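Long-range contact in SEC-C motif domain protein (Psychrobacter arcticus, PDB 2I9W), which binds two zinc ions, one through a SEC-C motif, beside an NTF2-like domain of the cystatin-like fold, and is otherwise of unknown function: residues F4-C9 against L25-C30. Residues are numbered along the deposited sequence; the frame is centred on the assembly and turned at random.
With ZN (zinc ion), chain B.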
loop_
_atom_site.group_PDB
_atom_site.type_symbol
_atom_site.label_atom_id
_atom_site.label_comp_id
_atom_site.label_asym_id
_atom_site.label_seq_id
_atom_site.Cartn_x
_atom_site.Cartn_y
_atom_site.Cartn_z
ATOM N N PHE A 4 0.988 11.111 -17.735
ATOM C CA PHE A 4 0.188 10.095 -17.031
ATOM C C PHE A 4 -0.888 10.720 -16.199
ATOM O O PHE A 4 -1.896 10.067 -15.947
ATOM C CB PHE A 4 1.014 9.148 -16.145
ATOM C CG PHE A 4 1.538 7.968 -16.880
ATOM C CD1 PHE A 4 0.662 7.073 -17.481
ATOM C CD2 PHE A 4 2.906 7.759 -17.001
ATOM C CE1 PHE A 4 1.133 5.988 -18.191
ATOM C CE2 PHE A 4 3.397 6.674 -17.709
ATOM C CZ PHE A 4 2.504 5.781 -18.314
ATOM N N SER A 5 -0.683 11.984 -15.801
ATOM C CA SER A 5 -1.720 12.770 -15.132
ATOM C C SER A 5 -3.044 12.692 -15.813
ATOM O O SER A 5 -4.049 12.631 -15.151
ATOM C CB SER A 5 -1.305 14.231 -15.054
ATOM O OG SER A 5 -0.225 14.375 -14.176
ATOM N N ILE A 6 -3.047 12.713 -17.147
ATOM C CA ILE A 6 -4.286 12.741 -17.893
ATOM C C ILE A 6 -4.688 11.390 -18.510
ATOM O O ILE A 6 -5.633 11.302 -19.303
ATOM C CB ILE A 6 -4.292 13.936 -18.920
ATOM C CG1 ILE A 6 -3.341 13.712 -20.092
ATOM C CG2 ILE A 6 -3.988 15.264 -18.177
ATOM C CD1 ILE A 6 -3.606 14.719 -21.247
ATOM N N GLN A 7 -4.034 10.320 -18.072
ATOM C CA GLN A 7 -4.498 8.975 -18.403
ATOM C C GLN A 7 -5.075 8.308 -17.182
ATOM O O GLN A 7 -4.907 8.806 -16.069
ATOM C CB GLN A 7 -3.377 8.127 -18.976
ATOM C CG GLN A 7 -2.939 8.593 -20.357
ATOM C CD GLN A 7 -3.963 8.320 -21.461
ATOM O OE1 GLN A 7 -4.627 7.275 -21.474
ATOM N NE2 GLN A 7 -4.068 9.247 -22.403
ATOM N N THR A 8 -5.805 7.219 -17.428
ATOM C CA THR A 8 -6.449 6.464 -16.385
ATOM C C THR A 8 -5.432 6.184 -15.267
ATOM O O THR A 8 -4.279 5.742 -15.491
ATOM C CB THR A 8 -7.124 5.172 -16.944
ATOM O OG1 THR A 8 -8.018 5.506 -18.029
ATOM C CG2 THR A 8 -7.867 4.421 -15.883
ATOM N N CYS A 9 -5.848 6.464 -14.056
ATOM C CA CYS A 9 -5.023 6.139 -12.896
ATOM C C CYS A 9 -4.683 4.638 -12.914
ATOM O O CYS A 9 -5.547 3.808 -13.197
ATOM C CB CYS A 9 -5.712 6.485 -11.601
ATOM S SG CYS A 9 -4.552 6.432 -10.217
ATOM N N LEU A 25 -8.895 9.587 -13.872
ATOM C CA LEU A 25 -7.528 9.936 -14.262
ATOM C C LEU A 25 -6.599 9.973 -13.065
ATOM O O LEU A 25 -7.006 10.242 -11.922
ATOM C CB LEU A 25 -7.459 11.283 -14.962
ATOM C CG LEU A 25 -8.267 11.440 -16.272
ATOM C CD1 LEU A 25 -7.970 12.803 -16.944
ATOM C CD2 LEU A 25 -8.008 10.259 -17.220
ATOM N N TYR A 26 -5.324 9.698 -13.328
ATOM C CA TYR A 26 -4.301 9.782 -12.267
ATOM C C TYR A 26 -4.378 11.105 -11.439
ATOM O O TYR A 26 -4.487 11.071 -10.189
ATOM C CB TYR A 26 -2.930 9.573 -12.900
ATOM C CG TYR A 26 -1.761 9.652 -11.936
ATOM C CD1 TYR A 26 -1.733 8.922 -10.747
ATOM C CD2 TYR A 26 -0.665 10.467 -12.211
ATOM C CE1 TYR A 26 -0.621 8.987 -9.886
ATOM C CE2 TYR A 26 0.448 10.544 -11.342
ATOM C CZ TYR A 26 0.448 9.822 -10.175
ATOM O OH TYR A 26 1.531 9.898 -9.321
ATOM N N GLN A 27 -4.398 12.252 -12.122
ATOM C CA GLN A 27 -4.494 13.546 -11.434
ATOM C C GLN A 27 -5.686 13.663 -10.484
ATOM O O GLN A 27 -5.662 14.456 -9.535
ATOM C CB GLN A 27 -4.527 14.705 -12.436
ATOM C CG GLN A 27 -5.724 14.741 -13.362
ATOM C CD GLN A 27 -5.634 15.868 -14.423
ATOM O OE1 GLN A 27 -4.624 16.550 -14.556
ATOM N NE2 GLN A 27 -6.689 16.019 -15.184
ATOM N N ASP A 28 -6.724 12.884 -10.755
ATOM C CA ASP A 28 -7.975 12.948 -10.025
ATOM C C ASP A 28 -8.110 11.825 -9.024
ATOM O O ASP A 28 -9.155 11.703 -8.401
ATOM C CB ASP A 28 -9.155 12.865 -11.015
ATOM C CG ASP A 28 -9.242 14.065 -11.900
ATOM O OD1 ASP A 28 -9.012 15.167 -11.366
ATOM O OD2 ASP A 28 -9.507 13.887 -13.101
ATOM N N CYS A 29 -7.085 10.978 -8.910
ATOM C CA CYS A 29 -7.140 9.768 -8.077
ATOM C C CYS A 29 -5.894 9.679 -7.163
ATOM O O CYS A 29 -5.871 10.313 -6.108
ATOM C CB CYS A 29 -7.334 8.509 -8.958
ATOM S SG CYS A 29 -7.657 6.968 -8.045
ATOM N N CYS A 30 -4.832 8.958 -7.590
ATOM C CA CYS A 30 -3.693 8.698 -6.719
ATOM C C CYS A 30 -2.663 9.844 -6.681
ATOM O O CYS A 30 -1.894 9.962 -5.715
ATOM C CB CYS A 30 -3.036 7.395 -7.182
ATOM S SG CYS A 30 -3.961 5.858 -6.735
HETATM ZN ZN ZN B . -5.704 5.730 -8.321
#
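The N-terminal zinc site of this YchJ-family protein brings Cys-9 together with Cys-29 and Cys-30, and Cys-11 supplies the fourth thiolate. Cysteine suits these places because its soft sulfur binds zinc tightly, here with SG of Cys-9 at 2.3 Å from the ion. A chi1 of -167°, which sets SG opposite the backbone N, carries the sulfur to the metal and to the edge of the Tyr-26 ring, 3.8 Å from CD1. A weak hydrogen bond from Cys-30 N to Cys-9 SG, 3.7 Å long, probably draws off some of the thiolate's charge. Next to this four-cysteine site a single beta bridge pairs Thr-8 and Leu-25. Tyr-26 N donates to Gln-7 O at 2.9 Å, nearly along the C=O axis, and Gln-27 N meets a lone pair of Ser-5 O at 3.1 Å. A flat tyrosine ring fits between the sulfur at one edge and Ser-5 at another, where CD2 lies 3.9 Å from Ser-5 CA; it touches Leu-66 of helix 53-66, and its hydroxyl reaches His-34. Leu-25, branched and apolar, spreads both methyls against the turn at Ile-6, CD2 coming within 3.3 Å of Ile-6 O. Replacing it with alanine would remove both methyls and would probably leave the backbone of Ile-6 and Gln-7 without this apolar cover. Gln-27 has a chain long enough for its CH2 groups to pass Ser-5 O and bring OE1 to 3.9 Å from CG2 of Ile-6.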